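PDB 2QIY: UBP3-associated protein BRE5 from Saccharomyces cerevisiae, which acts with the ubiquitin protease UBP3 in removing ubiquitin from proteins such as Sec23, and is represented here by its NTF2-like domain. Local coordinates for residues G110-T115 with F122-I127; A17-Y22 with L87-I92; T46-K51 with N72-R77. All coordinates share one frame; numbering follows the deposited sequence.

Contact 1. Residues G110-T115 with F122-I127; sequences GEMFWT and FCQTFI
The ring of F122 is held between two residues of the neighbouring strand: the methyl CE of M112 sits over the centre of one face, and the backbone N of G110 lies over the opposite face, offset toward the rim. M112 CG also lies over the rim of a W114 face, so its chain runs between two rings. This is the beta hairpin formed by strands 103-114 and 120-130 in the curved sheet of the NTF2-like domain. On the M112 side the contact is a CH-pi interaction, with CE 3.9 Å from the F122 ring centroid and 8° off the ring normal. M112 SD follows at a distance, 5.0 Å from the same F122 centroid, a Met-aromatic contact in which the methyl rather than the sulfur does the close touching. M112 reaches this spot with CG anti to its backbone N (chi1 -177°) and a bend at chi3, crossing the F122 side chain at about a right angle. M112 CB packs 3.7 Å from F122 CD2.

The ring leans across G110 because the chi1 of F122 places CG between the backbone N and the carbonyl carbon. With no side chain on G110, F122 CE2 can come to 3.4 Å from the carbonyl carbon of G110. The two residues form an antiparallel hydrogen-bonded pair, the one bridge between these segments; the hairpin continues toward its turn with M112 opposite Y120, and the 100° between the short segments reflects the strong bend of the strands. L87 of strand 85-97 and I144 of strand 137-147 pack on F122 and M112 respectively, and the pair is buried. Two backbone bonds fix the base of the ring: G110 N donates to F122 O at 3.1 Å, and F122 N to G110 O at 2.9 Å.

Contact 2. Residues A17-Y22 with L87-I92; sequences AFLQNY and LKLDTI
L19 and I92 meet tip to tip, and one methyl of L19 does all the touching. L19 CD2 lies 3.7 Å from I92 CG1 and equally close to I92 CD1, so it rests against the outer arm of the isoleucine; I92 CG2 is a little farther away. The same L19 CD2 has a looser neighbour in L89, whose CD1 stands 4.4 Å from it.

I92 presents that arm by turning CG1 anti to its own carbonyl carbon (chi1 -59°), which leaves CG2 anti to the backbone N. Both I92 and L89 point from strand 85-97 toward helix 11-28, although they are three residues apart, an odd spacing that would put them on opposite faces of a regular strand. The classic beta bulge at D90 and T91, which both face T109 of strand 103-114, resets the alternation and brings the two side chains to the same side.

Farther out, L19 also packs on I106 and F126, and F16 of the same helix covers I92. One turn on, Y22 sets its ring edge-to-face on F126 and bonds through OH to D142. The helix thus lies across the concave face of the NTF2-like sheet. At the outer side of the strand, L87, K88 and L89 pair antiparallel with a strand of another protein's chain, so the sheet continues across that interface.

No hydrogen bond joins the two segments. L19 is close to eclipsed at chi2 (-1°), which suggests some strain. The contact is aliphatic throughout and has no directional bond, so it rests on dispersion and the burial of apolar surface.

Contact 3. Residues T46-K51 with N72-R77; sequences TNYQSK and NKFFSR
F74 has more surface buried here than any other residue, and its ring reaches from helix 68-77 into the loop that follows strand 41-46, with Q49 and Y48 as its chief neighbours. That loop makes a type I beta turn from N47 to S50 in the NTF2-like domain, and the helix packs against it. Its chi1 of 170° swings the F74 ring away from the backbone N and out toward the turn, with CZ foremost. There F74 CZ meets T46 O, 3.3 Å away and in the plane of the ring, an edge-on approach that sets the ring's slightly positive rim against a carbonyl oxygen.

Y48 crosses the F74 side chain at about a right angle, its CD1 4.0 Å from F74 CZ. The phenol's far end is held by W114, whose NE1 hydrogen-bonds to Y48 OH, and V63 and V65 of strand 62-66 pack on F74. Q49 runs past F74 in the opposing direction, bent at chi2 (58°), so that OE1 stands 4.0 Å from F74 CE1 with the amide and ring planes 69° apart. Its NE2 is bonded to N78 OD1, just past the helix, which anchors the amide there.

N47 braces the turn from within through an Asx turn: Q49 N donates to N47 OD1 at 3.1 Å, from above the plane of that side-chain carbonyl.

From the N terminus, helix 11-28 supplies the first half of contact 2, whose partner arrives only with strand 85-97. Within that long loop lies contact 3, complete before strand 85-97 begins. Contact 1 follows in series, a local hairpin closure. Contacts 1 and 2 are neighbours, their centres about 8 Å apart, joined by backbone pairing of E111 with K88 and by F126 packing on L19. Contact 3 lies on the other side of the chain's centre from contact 2, but reaches contact 1 where T46 packs against W114. Contact 2 ties helix 11-28 to the sheet, contact 1 joins two of its strands, and contact 3 ties the loop after strand 41-46 to helix 68-77.

Contact 1. Residues G110-T115 with F122-I127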
loop_
_atom_site.group_PDB
_atom_site.type_symbol
_atom_site.label_atom_id
_atom_site.label_comp_id
_atom_site.label_asym_id
_atom_site.label_seq_id
_atom_site.Cartn_x
_atom_site.Cartn_y
_atom_site.Cartn_z
ATOM N N GLY A 110 4.922 7.608 -0.382
ATOM C CA GLY A 110 5.822 8.760 -0.466
ATOM C C GLY A 110 6.889 8.521 -1.502
ATOM O O GLY A 110 6.714 7.689 -2.402
ATOM N N GLU A 111 7.995 9.235 -1.347
ATOM C CA GLU A 111 9.142 9.111 -2.245
ATOM C C GLU A 111 10.377 8.922 -1.380
ATOM O O GLU A 111 10.632 9.704 -0.476
ATOM C CB GLU A 111 9.236 10.321 -3.173
ATOM C CG GLU A 111 8.014 10.381 -4.116
ATOM C CD GLU A 111 8.134 11.336 -5.296
ATOM O OE1 GLU A 111 9.193 11.962 -5.508
ATOM O OE2 GLU A 111 7.134 11.376 -6.064
ATOM N N MET A 112 11.070 7.815 -1.629
ATOM C CA MET A 112 12.179 7.373 -0.799
ATOM C C MET A 112 13.477 7.519 -1.576
ATOM O O MET A 112 13.512 7.333 -2.791
ATOM C CB MET A 112 11.935 5.892 -0.408
ATOM C CG MET A 112 12.969 5.323 0.510
ATOM S SD MET A 112 12.413 3.694 1.051
ATOM C CE MET A 112 11.097 4.153 2.165
ATOM N N PHE A 113 14.551 7.870 -0.887
ATOM C CA PHE A 113 15.864 7.871 -1.531
ATOM C C PHE A 113 16.915 7.596 -0.464
ATOM O O PHE A 113 16.585 7.413 0.720
ATOM C CB PHE A 113 16.138 9.161 -2.310
ATOM C CG PHE A 113 16.208 10.418 -1.455
ATOM C CD1 PHE A 113 17.439 11.051 -1.254
ATOM C CD2 PHE A 113 15.055 10.983 -0.921
ATOM C CE1 PHE A 113 17.522 12.203 -0.492
ATOM C CE2 PHE A 113 15.129 12.187 -0.148
ATOM C CZ PHE A 113 16.361 12.769 0.056
ATOM N N TRP A 114 18.155 7.471 -0.908
ATOM C CA TRP A 114 19.272 7.314 0.015
ATOM C C TRP A 114 20.252 8.410 -0.351
ATOM O O TRP A 114 20.198 8.979 -1.460
ATOM C CB TRP A 114 19.878 5.908 -0.128
ATOM C CG TRP A 114 18.921 4.806 0.334
ATOM C CD1 TRP A 114 18.964 4.121 1.534
ATOM C CD2 TRP A 114 17.802 4.292 -0.378
ATOM N NE1 TRP A 114 17.928 3.226 1.605
ATOM C CE2 TRP A 114 17.195 3.305 0.446
ATOM C CE3 TRP A 114 17.244 4.557 -1.646
ATOM C CZ2 TRP A 114 16.063 2.577 0.038
ATOM C CZ3 TRP A 114 16.090 3.838 -2.039
ATOM C CH2 TRP A 114 15.520 2.875 -1.194
ATOM N N THR A 115 21.151 8.752 0.562
ATOM C CA THR A 115 22.132 9.793 0.262
ATOM C C THR A 115 22.695 9.647 -1.147
ATOM O O THR A 115 23.233 8.587 -1.512
ATOM C CB THR A 115 23.266 9.761 1.289
ATOM O OG1 THR A 115 22.682 9.833 2.598
ATOM C CG2 THR A 115 24.233 10.924 1.043
ATOM N N PHE A 122 7.045 4.945 -3.367
ATOM C CA PHE A 122 6.773 3.694 -2.646
ATOM C C PHE A 122 5.450 3.753 -1.920
ATOM O O PHE A 122 4.915 4.824 -1.633
ATOM C CB PHE A 122 7.879 3.432 -1.605
ATOM C CG PHE A 122 7.760 4.301 -0.364
ATOM C CD1 PHE A 122 7.053 3.822 0.746
ATOM C CD2 PHE A 122 8.289 5.588 -0.324
ATOM C CE1 PHE A 122 6.903 4.589 1.881
ATOM C CE2 PHE A 122 8.156 6.363 0.808
ATOM C CZ PHE A 122 7.457 5.870 1.926
ATOM N N CYS A 123 4.933 2.563 -1.636
ATOM C CA CYS A 123 3.883 2.393 -0.659
ATOM C C CYS A 123 4.373 1.363 0.357
ATOM O O CYS A 123 5.029 0.364 0.014
ATOM C CB CYS A 123 2.623 1.943 -1.350
ATOM S SG CYS A 123 2.709 0.540 -2.407
ATOM N N GLN A 124 4.128 1.632 1.626
ATOM C CA GLN A 124 4.603 0.713 2.657
ATOM C C GLN A 124 3.451 0.462 3.617
ATOM O O GLN A 124 2.795 1.411 4.056
ATOM C CB GLN A 124 5.832 1.268 3.412
ATOM C CG GLN A 124 6.457 0.253 4.419
ATOM C CD GLN A 124 7.888 0.597 4.856
ATOM O OE1 GLN A 124 8.535 -0.177 5.589
ATOM N NE2 GLN A 124 8.388 1.734 4.413
ATOM N N THR A 125 3.224 -0.810 3.955
ATOM C CA THR A 125 2.108 -1.163 4.820
ATOM C C THR A 125 2.623 -1.870 6.051
ATOM O O THR A 125 3.532 -2.688 5.951
ATOM C CB THR A 125 1.127 -2.073 4.057
ATOM O OG1 THR A 125 0.505 -1.271 3.045
ATOM C CG2 THR A 125 0.072 -2.594 4.957
ATOM N N PHE A 126 2.035 -1.547 7.196
ATOM C CA PHE A 126 2.383 -2.163 8.486
ATOM C C PHE A 126 1.154 -2.690 9.194
ATOM O O PHE A 126 0.046 -2.144 9.036
ATOM C CB PHE A 126 2.934 -1.096 9.420
ATOM C CG PHE A 126 4.118 -0.356 8.876
ATOM C CD1 PHE A 126 3.930 0.786 8.081
ATOM C CD2 PHE A 126 5.425 -0.770 9.189
ATOM C CE1 PHE A 126 5.032 1.487 7.593
ATOM C CE2 PHE A 126 6.526 -0.043 8.719
ATOM C CZ PHE A 126 6.315 1.076 7.917
ATOM N N ILE A 127 1.350 -3.727 10.006
ATOM C CA ILE A 127 0.338 -4.124 10.992
ATOM C C ILE A 127 0.993 -4.074 12.371
ATOM O O ILE A 127 2.079 -4.637 12.565
ATOM C CB ILE A 127 -0.253 -5.535 10.741
ATOM C CG1 ILE A 127 -0.992 -5.551 9.410
ATOM C CG2 ILE A 127 -1.241 -5.912 11.879
ATOM C CD1 ILE A 127 -2.222 -4.763 9.438
#

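Contact 2. Residues A17-Y22 with L87-I92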
loop_
_atom_site.group_PDB
_atom_site.type_symbol
_atom_site.label_atom_id
_atom_site.label_comp_id
_atom_site.label_asym_id
_atom_site.label_seq_id
_atom_site.Cartn_x
_atom_site.Cartn_y
_atom_site.Cartn_z
ATOM N N ALA A 17 3.166 8.995 14.981
ATOM C CA ALA A 17 4.332 8.741 15.837
ATOM C C ALA A 17 5.045 7.460 15.434
ATOM O O ALA A 17 6.280 7.430 15.363
ATOM C CB ALA A 17 3.938 8.692 17.319
ATOM N N PHE A 18 4.274 6.410 15.163
ATOM C CA PHE A 18 4.871 5.153 14.738
ATOM C C PHE A 18 5.762 5.331 13.515
ATOM O O PHE A 18 6.902 4.849 13.482
ATOM C CB PHE A 18 3.834 4.070 14.415
ATOM C CG PHE A 18 4.457 2.899 13.749
ATOM C CD1 PHE A 18 4.419 2.774 12.365
ATOM C CD2 PHE A 18 5.207 1.988 14.493
ATOM C CE1 PHE A 18 5.077 1.720 11.728
ATOM C CE2 PHE A 18 5.880 0.928 13.871
ATOM C CZ PHE A 18 5.809 0.793 12.476
ATOM N N LEU A 19 5.232 5.990 12.491
ATOM C CA LEU A 19 5.956 6.106 11.227
ATOM C C LEU A 19 7.185 6.969 11.422
ATOM O O LEU A 19 8.272 6.633 10.949
ATOM C CB LEU A 19 5.059 6.734 10.171
ATOM C CG LEU A 19 4.293 5.968 9.084
ATOM C CD1 LEU A 19 4.453 4.441 9.025
ATOM C CD2 LEU A 19 2.883 6.465 8.916
ATOM N N GLN A 20 7.019 8.090 12.123
ATOM C CA GLN A 20 8.162 8.981 12.331
ATOM C C GLN A 20 9.268 8.255 13.095
ATOM O O GLN A 20 10.427 8.289 12.684
ATOM C CB GLN A 20 7.750 10.308 12.987
ATOM C CG GLN A 20 8.736 11.422 12.620
ATOM C CD GLN A 20 8.263 12.827 12.985
ATOM O OE1 GLN A 20 7.126 13.039 13.405
ATOM N NE2 GLN A 20 9.156 13.800 12.817
ATOM N N ASN A 21 8.893 7.544 14.158
ATOM C CA ASN A 21 9.850 6.761 14.954
ATOM C C ASN A 21 10.553 5.630 14.189
ATOM O O ASN A 21 11.768 5.440 14.336
ATOM C CB ASN A 21 9.194 6.228 16.229
ATOM C CG ASN A 21 8.854 7.341 17.220
ATOM O OD1 ASN A 21 9.486 8.401 17.225
ATOM N ND2 ASN A 21 7.849 7.105 18.055
ATOM N N TYR A 22 9.792 4.921 13.356
ATOM C CA TYR A 22 10.308 3.839 12.510
ATOM C C TYR A 22 11.394 4.322 11.539
ATOM O O TYR A 22 12.473 3.735 11.463
ATOM C CB TYR A 22 9.142 3.251 11.717
ATOM C CG TYR A 22 9.502 2.209 10.692
ATOM C CD1 TYR A 22 9.559 0.868 11.038
ATOM C CD2 TYR A 22 9.733 2.558 9.360
ATOM C CE1 TYR A 22 9.856 -0.103 10.080
ATOM C CE2 TYR A 22 10.031 1.592 8.380
ATOM C CZ TYR A 22 10.099 0.260 8.753
ATOM O OH TYR A 22 10.394 -0.692 7.808
ATOM N N LEU A 87 13.269 10.131 3.212
ATOM C CA LEU A 87 11.994 10.100 2.486
ATOM C C LEU A 87 11.185 11.348 2.648
ATOM O O LEU A 87 11.365 12.099 3.615
ATOM C CB LEU A 87 11.120 8.883 2.854
ATOM C CG LEU A 87 10.516 8.835 4.264
ATOM C CD1 LEU A 87 9.256 7.953 4.231
ATOM C CD2 LEU A 87 11.559 8.305 5.258
ATOM N N LYS A 88 10.311 11.537 1.664
ATOM C CA LYS A 88 9.187 12.455 1.752
ATOM C C LYS A 88 7.961 11.590 1.996
ATOM O O LYS A 88 7.618 10.737 1.168
ATOM C CB LYS A 88 9.052 13.239 0.453
ATOM C CG LYS A 88 7.840 14.147 0.428
ATOM C CD LYS A 88 7.792 14.998 -0.835
ATOM C CE LYS A 88 6.566 15.893 -0.799
ATOM N NZ LYS A 88 6.537 16.829 -1.956
ATOM N N LEU A 89 7.360 11.733 3.174
ATOM C CA LEU A 89 6.150 10.951 3.528
ATOM C C LEU A 89 4.941 11.767 3.060
ATOM O O LEU A 89 4.723 12.880 3.545
ATOM C CB LEU A 89 6.084 10.744 5.054
ATOM C CG LEU A 89 5.390 9.567 5.758
ATOM C CD1 LEU A 89 4.650 10.006 7.015
ATOM C CD2 LEU A 89 4.605 8.549 4.875
ATOM N N ASP A 90 4.169 11.231 2.107
ATOM C CA ASP A 90 3.053 11.980 1.499
ATOM C C ASP A 90 1.686 11.720 2.156
ATOM O O ASP A 90 0.880 12.642 2.330
ATOM C CB ASP A 90 2.897 11.628 0.018
ATOM C CG ASP A 90 4.002 12.203 -0.868
ATOM O OD1 ASP A 90 4.364 11.495 -1.819
ATOM O OD2 ASP A 90 4.476 13.343 -0.657
ATOM N N THR A 91 1.405 10.452 2.434
ATOM C CA THR A 91 0.073 10.041 2.870
ATOM C C THR A 91 0.119 8.966 3.941
ATOM O O THR A 91 1.047 8.143 3.994
ATOM C CB THR A 91 -0.794 9.487 1.692
ATOM O OG1 THR A 91 -0.269 8.230 1.261
ATOM C CG2 THR A 91 -0.778 10.441 0.494
ATOM N N ILE A 92 -0.909 8.981 4.794
ATOM C CA ILE A 92 -1.087 7.943 5.785
ATOM C C ILE A 92 -2.567 7.565 5.754
ATOM O O ILE A 92 -3.438 8.463 5.753
ATOM C CB ILE A 92 -0.754 8.450 7.214
ATOM C CG1 ILE A 92 0.708 8.951 7.293
ATOM C CG2 ILE A 92 -1.067 7.360 8.268
ATOM C CD1 ILE A 92 1.076 9.701 8.576
#

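Contact 3. Residues T46-K51 with N72-R77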
loop_
_atom_site.group_PDB
_atom_site.type_symbol
_atom_site.label_atom_id
_atom_site.label_comp_id
_atom_site.label_asym_id
_atom_site.label_seq_id
_atom_site.Cartn_x
_atom_site.Cartn_y
_atom_site.Cartn_z
ATOM N N THR A 46 13.209 -3.532 0.829
ATOM C CA THR A 46 14.199 -3.181 -0.193
ATOM C C THR A 46 15.375 -4.164 -0.217
ATOM O O THR A 46 16.035 -4.336 0.806
ATOM C CB THR A 46 14.725 -1.813 0.131
ATOM O OG1 THR A 46 13.582 -0.946 0.323
ATOM C CG2 THR A 46 15.629 -1.289 -1.029
ATOM N N ASN A 47 15.623 -4.791 -1.369
ATOM C CA ASN A 47 16.679 -5.783 -1.422
ATOM C C ASN A 47 18.025 -5.123 -1.681
ATOM O O ASN A 47 18.481 -5.015 -2.830
ATOM C CB ASN A 47 16.421 -6.853 -2.476
ATOM C CG ASN A 47 17.455 -7.967 -2.407
ATOM O OD1 ASN A 47 18.320 -7.976 -1.517
ATOM N ND2 ASN A 47 17.379 -8.902 -3.349
ATOM N N TYR A 48 18.636 -4.673 -0.594
ATOM C CA TYR A 48 19.912 -4.001 -0.685
ATOM C C TYR A 48 21.026 -4.878 -1.270
ATOM O O TYR A 48 22.024 -4.347 -1.739
ATOM C CB TYR A 48 20.326 -3.527 0.683
ATOM C CG TYR A 48 19.482 -2.426 1.271
ATOM C CD1 TYR A 48 18.743 -2.643 2.414
ATOM C CD2 TYR A 48 19.481 -1.143 0.713
ATOM C CE1 TYR A 48 17.978 -1.624 3.000
ATOM C CE2 TYR A 48 18.726 -0.119 1.276
ATOM C CZ TYR A 48 17.989 -0.361 2.417
ATOM O OH TYR A 48 17.281 0.687 2.969
ATOM N N GLN A 49 20.836 -6.201 -1.227
ATOM C CA GLN A 49 21.822 -7.186 -1.713
ATOM C C GLN A 49 21.753 -7.401 -3.224
ATOM O O GLN A 49 22.652 -8.029 -3.812
ATOM C CB GLN A 49 21.589 -8.521 -0.984
ATOM C CG GLN A 49 22.411 -8.704 0.280
ATOM C CD GLN A 49 22.159 -7.620 1.271
ATOM O OE1 GLN A 49 21.166 -7.656 2.012
ATOM N NE2 GLN A 49 23.020 -6.596 1.254
ATOM N N SER A 50 20.710 -6.889 -3.876
ATOM C CA SER A 50 20.550 -7.138 -5.300
ATOM C C SER A 50 21.602 -6.428 -6.153
ATOM O O SER A 50 21.855 -5.254 -5.948
ATOM C CB SER A 50 19.155 -6.751 -5.782
ATOM O OG SER A 50 19.066 -7.013 -7.181
ATOM N N LYS A 51 22.219 -7.153 -7.093
ATOM C CA LYS A 51 23.093 -6.551 -8.138
ATOM C C LYS A 51 23.283 -5.002 -8.143
ATOM O O LYS A 51 22.336 -4.191 -8.366
ATOM C CB LYS A 51 22.684 -7.032 -9.531
ATOM C CG LYS A 51 21.609 -6.216 -10.213
ATOM C CD LYS A 51 20.264 -6.916 -10.230
ATOM C CE LYS A 51 19.179 -5.980 -10.794
ATOM N NZ LYS A 51 19.425 -5.574 -12.220
ATOM N N ASN A 72 16.648 -8.849 12.149
ATOM C CA ASN A 72 17.825 -8.186 12.683
ATOM C C ASN A 72 19.076 -8.401 11.842
ATOM O O ASN A 72 19.834 -7.462 11.587
ATOM C CB ASN A 72 18.136 -8.642 14.105
ATOM C CG ASN A 72 19.435 -8.035 14.590
ATOM O OD1 ASN A 72 20.481 -8.720 14.757
ATOM N ND2 ASN A 72 19.405 -6.733 14.777
ATOM N N LYS A 73 19.300 -9.635 11.404
ATOM C CA LYS A 73 20.474 -9.946 10.594
ATOM C C LYS A 73 20.425 -9.172 9.266
ATOM O O LYS A 73 21.456 -8.672 8.783
ATOM C CB LYS A 73 20.563 -11.456 10.377
ATOM C CG LYS A 73 21.664 -11.928 9.428
ATOM C CD LYS A 73 21.556 -13.457 9.128
ATOM C CE LYS A 73 20.264 -14.097 9.695
ATOM N NZ LYS A 73 19.491 -14.973 8.734
ATOM N N PHE A 74 19.240 -9.098 8.675
ATOM C CA PHE A 74 19.046 -8.329 7.438
ATOM C C PHE A 74 19.354 -6.831 7.637
ATOM O O PHE A 74 20.149 -6.250 6.891
ATOM C CB PHE A 74 17.629 -8.545 6.870
ATOM C CG PHE A 74 17.287 -7.601 5.743
ATOM C CD1 PHE A 74 17.734 -7.864 4.444
ATOM C CD2 PHE A 74 16.575 -6.445 5.991
ATOM C CE1 PHE A 74 17.436 -6.983 3.394
ATOM C CE2 PHE A 74 16.261 -5.537 4.952
ATOM C CZ PHE A 74 16.713 -5.810 3.655
ATOM N N PHE A 75 18.737 -6.192 8.624
ATOM C CA PHE A 75 19.006 -4.765 8.841
ATOM C C PHE A 75 20.467 -4.491 9.215
ATOM O O PHE A 75 21.083 -3.543 8.733
ATOM C CB PHE A 75 18.078 -4.180 9.907
ATOM C CG PHE A 75 16.680 -3.898 9.398
ATOM C CD1 PHE A 75 15.578 -4.352 10.102
ATOM C CD2 PHE A 75 16.477 -3.166 8.226
ATOM C CE1 PHE A 75 14.285 -4.088 9.652
ATOM C CE2 PHE A 75 15.183 -2.889 7.769
ATOM C CZ PHE A 75 14.097 -3.351 8.484
ATOM N N SER A 76 21.010 -5.345 10.071
ATOM C CA SER A 76 22.372 -5.194 10.538
ATOM C C SER A 76 23.401 -5.316 9.401
ATOM O O SER A 76 24.361 -4.520 9.346
ATOM C CB SER A 76 22.644 -6.195 11.663
ATOM O OG SER A 76 21.861 -5.873 12.798
ATOM N N ARG A 77 23.210 -6.291 8.500
ATOM C CA ARG A 77 24.108 -6.486 7.345
ATOM C C ARG A 77 24.137 -5.255 6.447
ATOM O O ARG A 77 25.137 -4.986 5.768
ATOM C CB ARG A 77 23.688 -7.700 6.520
#